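Local structure of 2,3-dihydroxy-2,3-dihydrophenylpropionate dehydrogenase (Pseudomonas sp. MC1, 5XTF) at residues 86-91 with 140-145; 97-102 with 254-259; 158-163 with 268-273; 110-113 with 119-122. The protein catalyses the NAD-dependent oxidation of naphthalene cis-dihydrodiol to 1,2-dihydroxynaphthalene, as a tetrameric member of the short-chain dehydrogenase/reductase family. All blocks are in the same frame, centred on the assembly; numbering follows the deposited sequence.

Interaction 1: 86-91 with 140-145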
loop_
_atom_site.group_PDB
_atom_site.type_symbol
_atom_site.label_atom_id
_atom_site.label_comp_id
_atom_site.label_asym_id
_atom_site.label_seq_id
_atom_site.Cartn_x
_atom_site.Cartn_y
_atom_site.Cartn_z
ATOM N N LYS B 86 -34.930 -9.483 0.174
ATOM C CA LYS B 86 -35.857 -9.733 1.271
ATOM C C LYS B 86 -35.390 -9.051 2.551
ATOM O O LYS B 86 -36.171 -8.356 3.217
ATOM C CB LYS B 86 -35.998 -11.239 1.466
ATOM C CG LYS B 86 -37.084 -11.695 2.427
ATOM C CD LYS B 86 -37.140 -13.224 2.347
ATOM C CE LYS B 86 -37.608 -13.883 3.629
ATOM N NZ LYS B 86 -38.560 -13.013 4.325
ATOM N N LEU B 87 -34.104 -9.213 2.888
ATOM C CA LEU B 87 -33.528 -8.539 4.055
ATOM C C LEU B 87 -33.798 -7.042 4.016
ATOM O O LEU B 87 -34.306 -6.458 4.984
ATOM C CB LEU B 87 -32.024 -8.799 4.125
ATOM C CG LEU B 87 -31.246 -8.169 5.288
ATOM C CD1 LEU B 87 -31.526 -8.905 6.554
ATOM C CD2 LEU B 87 -29.729 -8.170 5.005
ATOM N N ILE B 88 -33.487 -6.404 2.889
ATOM C CA ILE B 88 -33.748 -4.975 2.774
ATOM C C ILE B 88 -35.246 -4.694 2.883
ATOM O O ILE B 88 -35.673 -3.833 3.657
ATOM C CB ILE B 88 -33.166 -4.423 1.465
ATOM C CG1 ILE B 88 -31.664 -4.745 1.379
ATOM C CG2 ILE B 88 -33.426 -2.920 1.366
ATOM C CD1 ILE B 88 -30.869 -4.399 2.634
ATOM N N LYS B 89 -36.061 -5.411 2.103
ATOM C CA LYS B 89 -37.489 -5.111 2.061
ATOM C C LYS B 89 -38.112 -5.193 3.456
ATOM O O LYS B 89 -38.860 -4.298 3.871
ATOM C CB LYS B 89 -38.194 -6.050 1.084
ATOM C CG LYS B 89 -39.637 -5.642 0.807
ATOM C CD LYS B 89 -40.364 -6.645 -0.090
ATOM C CE LYS B 89 -41.635 -6.023 -0.673
ATOM N NZ LYS B 89 -42.499 -5.374 0.370
ATOM N N GLN B 90 -37.777 -6.239 4.212
ATOM C CA GLN B 90 -38.292 -6.340 5.574
ATOM C C GLN B 90 -37.779 -5.212 6.447
ATOM O O GLN B 90 -38.491 -4.752 7.354
ATOM C CB GLN B 90 -37.898 -7.676 6.194
ATOM C CG GLN B 90 -38.694 -8.866 5.696
ATOM C CD GLN B 90 -38.566 -10.061 6.626
ATOM O OE1 GLN B 90 -38.205 -9.930 7.793
ATOM N NE2 GLN B 90 -38.941 -11.218 6.139
ATOM N N THR B 91 -36.535 -4.778 6.218
ATOM C CA THR B 91 -35.991 -3.694 7.026
ATOM C C THR B 91 -36.823 -2.426 6.851
ATOM O O THR B 91 -37.205 -1.777 7.834
ATOM C CB THR B 91 -34.523 -3.435 6.661
ATOM O OG1 THR B 91 -33.732 -4.607 6.916
ATOM C CG2 THR B 91 -33.983 -2.289 7.492
ATOM N N ILE B 140 -25.071 -4.922 -1.634
ATOM C CA ILE B 140 -24.986 -3.483 -1.883
ATOM C C ILE B 140 -25.943 -3.065 -3.000
ATOM O O ILE B 140 -26.623 -2.029 -2.901
ATOM C CB ILE B 140 -23.530 -3.085 -2.186
ATOM C CG1 ILE B 140 -22.699 -3.182 -0.904
ATOM C CG2 ILE B 140 -23.470 -1.697 -2.814
ATOM C CD1 ILE B 140 -21.240 -3.301 -1.131
ATOM N N SER B 141 -26.013 -3.856 -4.075
ATOM C CA SER B 141 -27.016 -3.633 -5.115
ATOM C C SER B 141 -28.429 -3.566 -4.528
ATOM O O SER B 141 -29.218 -2.674 -4.864
ATOM C CB SER B 141 -26.919 -4.751 -6.150
ATOM O OG SER B 141 -27.951 -4.661 -7.106
ATOM N N ALA B 142 -28.757 -4.484 -3.627
ATOM C CA ALA B 142 -30.092 -4.479 -3.035
ATOM C C ALA B 142 -30.300 -3.312 -2.072
ATOM O O ALA B 142 -31.435 -2.848 -1.905
ATOM C CB ALA B 142 -30.341 -5.801 -2.322
ATOM N N ALA B 143 -29.237 -2.820 -1.424
ATOM C CA ALA B 143 -29.405 -1.778 -0.420
ATOM C C ALA B 143 -29.344 -0.372 -1.000
ATOM O O ALA B 143 -29.865 0.557 -0.373
ATOM C CB ALA B 143 -28.359 -1.921 0.686
ATOM N N LEU B 144 -28.772 -0.206 -2.200
ATOM C CA LEU B 144 -28.436 1.091 -2.780
ATOM C C LEU B 144 -29.624 2.056 -2.806
ATOM O O LEU B 144 -29.528 3.136 -2.208
ATOM C CB LEU B 144 -27.866 0.912 -4.189
ATOM C CG LEU B 144 -27.014 2.074 -4.701
ATOM C CD1 LEU B 144 -25.822 2.300 -3.814
ATOM C CD2 LEU B 144 -26.534 1.805 -6.095
ATOM N N PRO B 145 -30.757 1.721 -3.446
ATOM C CA PRO B 145 -31.840 2.713 -3.519
ATOM C C PRO B 145 -32.233 3.266 -2.154
ATOM O O PRO B 145 -32.490 4.473 -2.039
ATOM C CB PRO B 145 -32.975 1.939 -4.194
ATOM C CG PRO B 145 -32.298 0.815 -4.928
ATOM C CD PRO B 145 -31.164 0.434 -4.047
#
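Ile88, on helix 81-95, fits against Ala142 and Ala143 of helix 118-150, and the contact across the pair is almost wholly van der Waals. Its CG1 comes within 4.1 Å of Ala142 CB, while CD1 lies 4.0 Å from Ala143 CB. With CG1 beside the backbone N (chi1 -56°), both CG1 and CG2 come to 3.8 Å from Ala142 O. The alanines suit this place because their small side chains let the backbones close to 6.3 Å between the CA atoms of Ile88 and Ala143. Cutting Ile88 back to an alanine would probably open a gap over both methyls and strip Leu98, which also touches Ile88 and Ala143, of part of its cover.

No polar bond links the two segments; Thr91 OG1 donates to Leu87 O at 2.7 Å, from the opposite face of that carbonyl to Thr91 N, and is also bonded to Ser51 OG of strand 49-54. Ser141 and Leu144 meet the second subunit. Two neighbouring helices packed on one side of a parallel sheet, with Leu98, just ahead of strand 100-103, packed against both, are characteristic of the Rossmann fold of short-chain dehydrogenases.

Interaction 2: 97-102 with 254-259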
loop_
_atom_site.group_PDB
_atom_site.type_symbol
_atom_site.label_atom_id
_atom_site.label_comp_id
_atom_site.label_asym_id
_atom_site.label_seq_id
_atom_site.Cartn_x
_atom_site.Cartn_y
_atom_site.Cartn_z
ATOM N N HIS B 97 -36.770 3.065 6.856
ATOM C CA HIS B 97 -35.626 3.493 6.056
ATOM C C HIS B 97 -34.432 2.620 6.438
ATOM O O HIS B 97 -34.515 1.776 7.333
ATOM C CB HIS B 97 -35.326 4.985 6.279
ATOM C CG HIS B 97 -34.886 5.295 7.675
ATOM N ND1 HIS B 97 -35.774 5.543 8.698
ATOM C CD2 HIS B 97 -33.650 5.338 8.232
ATOM C CE1 HIS B 97 -35.106 5.747 9.819
ATOM N NE2 HIS B 97 -33.815 5.625 9.567
ATOM N N LEU B 98 -33.315 2.815 5.743
ATOM C CA LEU B 98 -32.087 2.084 6.036
ATOM C C LEU B 98 -30.939 3.080 6.015
ATOM O O LEU B 98 -30.758 3.786 5.018
ATOM C CB LEU B 98 -31.851 0.956 5.024
ATOM C CG LEU B 98 -30.530 0.179 5.159
ATOM C CD1 LEU B 98 -30.489 -0.663 6.441
ATOM C CD2 LEU B 98 -30.318 -0.701 3.969
ATOM N N ASP B 99 -30.170 3.148 7.105
ATOM C CA ASP B 99 -29.038 4.071 7.155
ATOM C C ASP B 99 -27.693 3.425 6.848
ATOM O O ASP B 99 -26.819 4.091 6.293
ATOM C CB ASP B 99 -28.951 4.755 8.525
ATOM C CG ASP B 99 -30.179 5.586 8.834
ATOM O OD1 ASP B 99 -30.265 6.725 8.320
ATOM O OD2 ASP B 99 -31.060 5.100 9.589
ATOM N N CYS B 100 -27.483 2.163 7.206
ATOM C CA CYS B 100 -26.177 1.545 7.047
ATOM C C CYS B 100 -26.363 0.088 6.665
ATOM O O CYS B 100 -27.235 -0.591 7.210
ATOM C CB CYS B 100 -25.348 1.651 8.336
ATOM S SG CYS B 100 -23.630 1.015 8.192
ATOM N N PHE B 101 -25.575 -0.376 5.708
ATOM C CA PHE B 101 -25.541 -1.786 5.341
ATOM C C PHE B 101 -24.147 -2.327 5.628
ATOM O O PHE B 101 -23.150 -1.775 5.138
ATOM C CB PHE B 101 -25.895 -2.007 3.867
ATOM C CG PHE B 101 -25.789 -3.452 3.442
ATOM C CD1 PHE B 101 -26.726 -4.378 3.870
ATOM C CD2 PHE B 101 -24.757 -3.888 2.634
ATOM C CE1 PHE B 101 -26.642 -5.709 3.502
ATOM C CE2 PHE B 101 -24.672 -5.227 2.259
ATOM C CZ PHE B 101 -25.616 -6.129 2.698
ATOM N N ILE B 102 -24.079 -3.395 6.422
ATOM C CA ILE B 102 -22.829 -4.035 6.803
ATOM C C ILE B 102 -22.800 -5.397 6.137
ATOM O O ILE B 102 -23.561 -6.298 6.513
ATOM C CB ILE B 102 -22.678 -4.176 8.320
ATOM C CG1 ILE B 102 -22.728 -2.807 8.999
ATOM C CG2 ILE B 102 -21.393 -4.914 8.653
ATOM C CD1 ILE B 102 -22.477 -2.867 10.487
ATOM N N ALA B 254 -19.983 3.558 10.687
ATOM C CA ALA B 254 -21.408 3.739 10.406
ATOM C C ALA B 254 -21.983 5.030 10.984
ATOM O O ALA B 254 -22.999 5.519 10.482
ATOM C CB ALA B 254 -22.211 2.549 10.938
ATOM N N SER B 255 -21.373 5.586 12.022
ATOM C CA SER B 255 -21.925 6.764 12.671
ATOM C C SER B 255 -21.943 7.957 11.721
ATOM O O SER B 255 -20.917 8.321 11.131
ATOM C CB SER B 255 -21.110 7.082 13.919
ATOM O OG SER B 255 -21.081 8.473 14.152
ATOM N N ARG B 256 -23.121 8.563 11.551
ATOM C CA ARG B 256 -23.198 9.759 10.725
ATOM C C ARG B 256 -22.509 10.934 11.377
ATOM O O ARG B 256 -22.163 11.891 10.687
ATOM C CB ARG B 256 -24.639 10.146 10.457
ATOM C CG ARG B 256 -25.371 9.226 9.547
ATOM C CD ARG B 256 -26.835 9.625 9.557
ATOM N NE ARG B 256 -27.621 8.721 8.729
ATOM C CZ ARG B 256 -27.738 8.856 7.419
ATOM N NH1 ARG B 256 -27.115 9.857 6.818
ATOM N NH2 ARG B 256 -28.458 7.999 6.713
ATOM N N LYS B 257 -22.328 10.899 12.691
ATOM C CA LYS B 257 -21.614 11.975 13.363
ATOM C C LYS B 257 -20.109 11.764 13.254
ATOM O O LYS B 257 -19.396 12.566 12.644
ATOM C CB LYS B 257 -22.048 12.060 14.837
ATOM C CG LYS B 257 -23.464 11.528 15.094
ATOM C CD LYS B 257 -24.031 11.968 16.450
ATOM C CE LYS B 257 -23.261 11.354 17.622
ATOM N NZ LYS B 257 -23.127 9.868 17.500
ATOM N N GLN B 258 -19.620 10.661 13.817
ATOM C CA GLN B 258 -18.188 10.443 13.932
ATOM C C GLN B 258 -17.538 10.088 12.602
ATOM O O GLN B 258 -16.332 10.318 12.436
ATOM C CB GLN B 258 -17.920 9.334 14.947
ATOM C CG GLN B 258 -18.473 9.575 16.345
ATOM C CD GLN B 258 -18.418 8.304 17.177
ATOM O OE1 GLN B 258 -18.364 7.199 16.641
ATOM N NE2 GLN B 258 -18.426 8.452 18.485
ATOM N N GLY B 259 -18.298 9.522 11.664
ATOM C CA GLY B 259 -17.738 9.048 10.419
ATOM C C GLY B 259 -18.137 9.813 9.182
ATOM O O GLY B 259 -17.848 9.345 8.072
#
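Cys100, at the start of strand 100-103, and Ala254, at the end of helix 248-254, bring their CA atoms to 6.2 Å, and from there the loop carries Arg256 along to Asp99. Between the first pair the fit is close: Cys100 SG lies 3.5 Å from Ala254 CB, a methyl small enough to admit the sulfur.

The ionic part is a salt bridge. Arg256 has an extended chain from CG to NE and reaches Asp99 nearly at right angles, the carboxylate and guanidinium planes being 87° apart. NH2 donates to Asp99 OD1 at 2.7 Å through the anti lone pair, and NE gives the same oxygen a weak second bond of 3.3 Å. Gln24 OE1 and Thr150 O also hold the guanidinium. The other oxygen, OD2, takes the backbone N of Val25 and a weak bond from His97 NE2. A methionine in place of Arg256 would probably leave Asp99 OD1 without its charged mate and the carbonyl of Thr150 without this donor. Just before Arg256, Ser255 OG accepts from Gln258 N at 2.7 Å, an ST motif that shapes the turn.

With both oxygens engaged and a cation alongside, the buried carboxylate is likely to remain ionised, tying the loop to the start of strand 100-103 in the parallel sheet.

Interaction 3: 158-163 with 268-273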
loop_
_atom_site.group_PDB
_atom_site.type_symbol
_atom_site.label_atom_id
_atom_site.label_comp_id
_atom_site.label_asym_id
_atom_site.label_seq_id
_atom_site.Cartn_x
_atom_site.Cartn_y
_atom_site.Cartn_z
ATOM N N ALA B 158 -13.485 -6.827 5.560
ATOM C CA ALA B 158 -12.331 -7.318 4.824
ATOM C C ALA B 158 -11.642 -8.355 5.696
ATOM O O ALA B 158 -12.317 -9.237 6.234
ATOM C CB ALA B 158 -11.396 -6.166 4.450
ATOM N N SER B 159 -10.326 -8.244 5.886
ATOM C CA SER B 159 -9.558 -9.249 6.621
ATOM C C SER B 159 -8.099 -8.798 6.710
ATOM O O SER B 159 -7.640 -7.966 5.918
ATOM C CB SER B 159 -9.664 -10.624 5.935
ATOM O OG SER B 159 -8.867 -11.606 6.560
ATOM N N VAL B 160 -7.368 -9.355 7.683
ATOM C CA VAL B 160 -5.917 -9.161 7.672
ATOM C C VAL B 160 -5.334 -9.783 6.416
ATOM O O VAL B 160 -4.289 -9.342 5.916
ATOM C CB VAL B 160 -5.249 -9.733 8.943
ATOM C CG1 VAL B 160 -5.363 -11.242 8.987
ATOM C CG2 VAL B 160 -3.774 -9.312 9.014
ATOM N N SER B 161 -6.007 -10.804 5.876
ATOM C CA SER B 161 -5.638 -11.411 4.606
ATOM C C SER B 161 -5.795 -10.460 3.428
ATOM O O SER B 161 -5.315 -10.772 2.331
ATOM C CB SER B 161 -6.478 -12.666 4.369
ATOM O OG SER B 161 -6.097 -13.724 5.242
ATOM N N SER B 162 -6.466 -9.320 3.620
ATOM C CA SER B 162 -6.497 -8.296 2.585
ATOM C C SER B 162 -5.155 -7.583 2.424
ATOM O O SER B 162 -4.950 -6.917 1.407
ATOM C CB SER B 162 -7.576 -7.260 2.896
ATOM O OG SER B 162 -8.835 -7.865 3.105
ATOM N N HIS B 163 -4.253 -7.686 3.399
ATOM C CA HIS B 163 -3.000 -6.931 3.403
ATOM C C HIS B 163 -1.763 -7.815 3.439
ATOM O O HIS B 163 -0.771 -7.495 2.784
ATOM C CB HIS B 163 -2.962 -5.959 4.608
ATOM C CG HIS B 163 -4.274 -5.292 4.881
ATOM N ND1 HIS B 163 -4.758 -4.257 4.107
ATOM C CD2 HIS B 163 -5.226 -5.542 5.813
ATOM C CE1 HIS B 163 -5.943 -3.886 4.565
ATOM N NE2 HIS B 163 -6.251 -4.654 5.594
ATOM N N SER B 268 -7.689 -1.462 9.967
ATOM C CA SER B 268 -7.147 -2.730 10.449
ATOM C C SER B 268 -7.303 -2.844 11.952
ATOM O O SER B 268 -7.023 -1.898 12.695
ATOM C CB SER B 268 -5.663 -2.863 10.104
ATOM O OG SER B 268 -5.500 -2.960 8.710
ATOM N N ILE B 269 -7.718 -4.021 12.401
ATOM C CA ILE B 269 -7.803 -4.315 13.823
ATOM C C ILE B 269 -7.395 -5.774 13.993
ATOM O O ILE B 269 -8.227 -6.685 13.935
ATOM C CB ILE B 269 -9.210 -3.994 14.381
ATOM C CG1 ILE B 269 -9.317 -4.399 15.849
ATOM C CG2 ILE B 269 -10.319 -4.629 13.542
ATOM C CD1 ILE B 269 -10.421 -3.680 16.605
ATOM N N ASP B 270 -6.089 -6.004 14.194
ATOM C CA ASP B 270 -5.513 -7.330 14.024
ATOM C C ASP B 270 -4.396 -7.633 15.015
ATOM O O ASP B 270 -3.632 -8.580 14.795
ATOM C CB ASP B 270 -4.960 -7.472 12.609
ATOM C CG ASP B 270 -3.951 -6.373 12.254
ATOM O OD1 ASP B 270 -3.563 -5.560 13.137
ATOM O OD2 ASP B 270 -3.526 -6.330 11.075
ATOM N N GLY B 271 -4.255 -6.837 16.073
ATOM C CA GLY B 271 -3.207 -7.082 17.039
ATOM C C GLY B 271 -1.812 -6.944 16.485
ATOM O O GLY B 271 -0.869 -7.483 17.071
ATOM N N GLY B 272 -1.655 -6.227 15.370
ATOM C CA GLY B 272 -0.367 -6.034 14.743
ATOM C C GLY B 272 -0.001 -7.086 13.732
ATOM O O GLY B 272 1.114 -7.045 13.203
ATOM N N MET B 273 -0.913 -8.013 13.435
ATOM C CA MET B 273 -0.582 -9.166 12.604
ATOM C C MET B 273 -0.077 -8.753 11.233
ATOM O O MET B 273 0.809 -9.404 10.675
ATOM C CB MET B 273 -1.798 -10.064 12.447
ATOM C CG MET B 273 -1.475 -11.475 11.990
ATOM S SD MET B 273 -2.964 -12.480 12.150
ATOM C CE MET B 273 -3.664 -11.634 13.565
#
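A methyl set against a carboxylate marks this contact: Val160 CG2 lies 3.6 Å from Asp270 OD2, the two side chains crossing at about a right angle. They belong to loops at the ends of strands 153-157 and 266-269 in the Rossmann-type sheet of a short-chain dehydrogenase.

Val160 carries most of the packing. Its CG1 stands between the backbone N and the carbonyl carbon (chi1 67°), the crowded position, which sets CG2 against Asp270 OD2 and 4.0 Å from Met273 CB. CG1 in turn lies 4.2 Å from Met273 SD, so the two methyls of the valine meet the methionine at CB and at SD, and its flexible chain can follow them. OD2 of Asp270 accepts from the backbone N of Ala274, which probably offsets some of the cost of setting it beside a methyl. Glycines suit the type I' turn from Asp270 to Met273, since both Gly271 and Gly272 have positive phi.

His163 NE2 also comes within 3.6 Å of Ser268 OG, but it is hydrogen-bonded to Ser200 OG. Ser162 CB covers one face of the imidazole, 4.0 Å above the plane.

The site lies beside the cofactor pocket. Ser159 OG is hydrogen-bonded to Tyr172 OH and Ala158 O to NZ of Lys176, an NAD-binding residue; Tyr172 and Lys176 have the YxxxK spacing of the family. The strand segment is itself bonded to a third subunit, through Ser268 O and Thr265 OG1 of that chain. In the turn, Gly272 N meets Asp270 OD1 at 3.0 Å from above the carboxylate plane, closing an Asx turn.

Interaction 4: 110-113 with 119-122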
loop_
_atom_site.group_PDB
_atom_site.type_symbol
_atom_site.label_atom_id
_atom_site.label_comp_id
_atom_site.label_asym_id
_atom_site.label_seq_id
_atom_site.Cartn_x
_atom_site.Cartn_y
_atom_site.Cartn_z
ATOM N N TYR B 110 -9.371 -22.723 4.634
ATOM C CA TYR B 110 -8.634 -23.758 5.365
ATOM C C TYR B 110 -7.296 -24.067 4.691
ATOM O O TYR B 110 -6.910 -25.226 4.523
ATOM C CB TYR B 110 -9.494 -25.020 5.535
ATOM C CG TYR B 110 -10.771 -24.748 6.311
ATOM C CD1 TYR B 110 -10.822 -24.924 7.693
ATOM C CD2 TYR B 110 -11.917 -24.278 5.671
ATOM C CE1 TYR B 110 -11.982 -24.654 8.411
ATOM C CE2 TYR B 110 -13.083 -24.004 6.384
ATOM C CZ TYR B 110 -13.105 -24.195 7.752
ATOM O OH TYR B 110 -14.249 -23.935 8.464
ATOM N N MET B 111 -6.596 -23.002 4.288
ATOM C CA MET B 111 -5.234 -23.065 3.749
ATOM C C MET B 111 -5.127 -23.974 2.522
ATOM O O MET B 111 -4.089 -24.611 2.307
ATOM C CB MET B 111 -4.227 -23.503 4.821
ATOM C CG MET B 111 -4.403 -22.841 6.185
ATOM S SD MET B 111 -4.160 -21.050 6.165
ATOM C CE MET B 111 -2.450 -20.934 5.605
ATOM N N LEU B 112 -6.183 -24.029 1.705
ATOM C CA LEU B 112 -6.183 -24.846 0.495
ATOM C C LEU B 112 -4.944 -24.566 -0.352
ATOM O O LEU B 112 -4.699 -23.423 -0.742
ATOM C CB LEU B 112 -7.458 -24.567 -0.307
ATOM C CG LEU B 112 -7.518 -25.290 -1.654
ATOM C CD1 LEU B 112 -7.531 -26.796 -1.446
ATOM C CD2 LEU B 112 -8.700 -24.851 -2.488
ATOM N N ASN B 113 -4.150 -25.608 -0.617
ATOM C CA ASN B 113 -2.909 -25.463 -1.377
ATOM C C ASN B 113 -3.168 -25.430 -2.876
ATOM O O ASN B 113 -4.095 -26.059 -3.384
ATOM C CB ASN B 113 -1.938 -26.601 -1.077
ATOM C CG ASN B 113 -1.314 -26.481 0.292
ATOM O OD1 ASN B 113 -0.427 -25.657 0.513
ATOM N ND2 ASN B 113 -1.775 -27.304 1.226
ATOM N N GLU B 119 -10.148 -29.959 -9.468
ATOM C CA GLU B 119 -11.549 -30.151 -9.111
ATOM C C GLU B 119 -11.850 -29.537 -7.754
ATOM O O GLU B 119 -12.875 -28.863 -7.573
ATOM C CB GLU B 119 -11.878 -31.644 -9.117
ATOM C CG GLU B 119 -11.686 -32.358 -10.480
ATOM C CD GLU B 119 -10.260 -32.295 -11.052
ATOM O OE1 GLU B 119 -10.083 -32.442 -12.273
ATOM O OE2 GLU B 119 -9.293 -32.097 -10.296
ATOM N N LYS B 120 -10.940 -29.733 -6.800
ATOM C CA LYS B 120 -11.101 -29.165 -5.472
ATOM C C LYS B 120 -10.878 -27.659 -5.482
ATOM O O LYS B 120 -11.650 -26.908 -4.866
ATOM C CB LYS B 120 -10.149 -29.857 -4.508
ATOM C CG LYS B 120 -9.976 -29.122 -3.200
ATOM C CD LYS B 120 -9.948 -30.088 -2.001
ATOM C CE LYS B 120 -10.042 -29.334 -0.640
ATOM N NZ LYS B 120 -11.240 -28.422 -0.509
ATOM N N ILE B 121 -9.838 -27.194 -6.177
ATOM C CA ILE B 121 -9.591 -25.759 -6.257
ATOM C C ILE B 121 -10.785 -25.053 -6.881
ATOM O O ILE B 121 -11.246 -24.017 -6.384
ATOM C CB ILE B 121 -8.314 -25.468 -7.053
ATOM C CG1 ILE B 121 -7.099 -26.072 -6.368
ATOM C CG2 ILE B 121 -8.141 -23.977 -7.212
ATOM C CD1 ILE B 121 -5.861 -25.898 -7.184
ATOM N N SER B 122 -11.306 -25.612 -7.977
ATOM C CA SER B 122 -12.415 -24.982 -8.676
ATOM C C SER B 122 -13.645 -24.867 -7.788
ATOM O O SER B 122 -14.351 -23.855 -7.828
ATOM C CB SER B 122 -12.762 -25.766 -9.931
ATOM O OG SER B 122 -13.720 -25.055 -10.685
#
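Leu112 lays its two methyls over Lys120 and Ile121, bringing the loop after strand 100-103 back onto the first turns of helix 118-150, the long helix that follows this strand in the Rossmann fold of a short-chain dehydrogenase. It loses the most surface, and its two branches divide the work. CD1 rests on the aliphatic part of the lysine, 3.7 Å from Lys120 CE and 3.8 Å from Lys120 CG; CD2 meets the helix backbone itself, 4.0 Å from Ile121 CA. It is CG lying anti to the backbone N (chi1 176°) that puts both methyls against the helix.

Lys120 runs past the leucine in the opposite direction, and its chain bends at chi2 and chi4. A lysine suits this exposed position, since its methylenes can cover an apolar neighbour while its ammonium can reach solvent. Ile121, buried, faces a second neighbour as well: it packs on Ser141 of the second subunit, and Asn113 on Glu189 of that chain, consistent with the role of this long helix in the subunit interfaces of tetrameric family members. At the end of its side chain, Ile121 CD1 lies 4.2 Å from the loop carbonyl Asn113 O.

How the interactions relate
Interactions 1 and 2 are core contacts, and the two touch through Leu98, which ties the helix pair to the sheet. Their chemistry differs, however: interaction 1 is apolar, whereas interaction 2 adds a buried salt bridge at the start of the central strand 100-103. Interaction 3 reaches the same sheet as interaction 2 but is only partly buried, mixing methyl packing with polar groups near the NAD site. Interaction 4 is the most peripheral, its centre about 24 Å from the centre of the chain, and shares helix 118-150 with interaction 1, though their centres lie about 32 Å apart; both meet the second subunit.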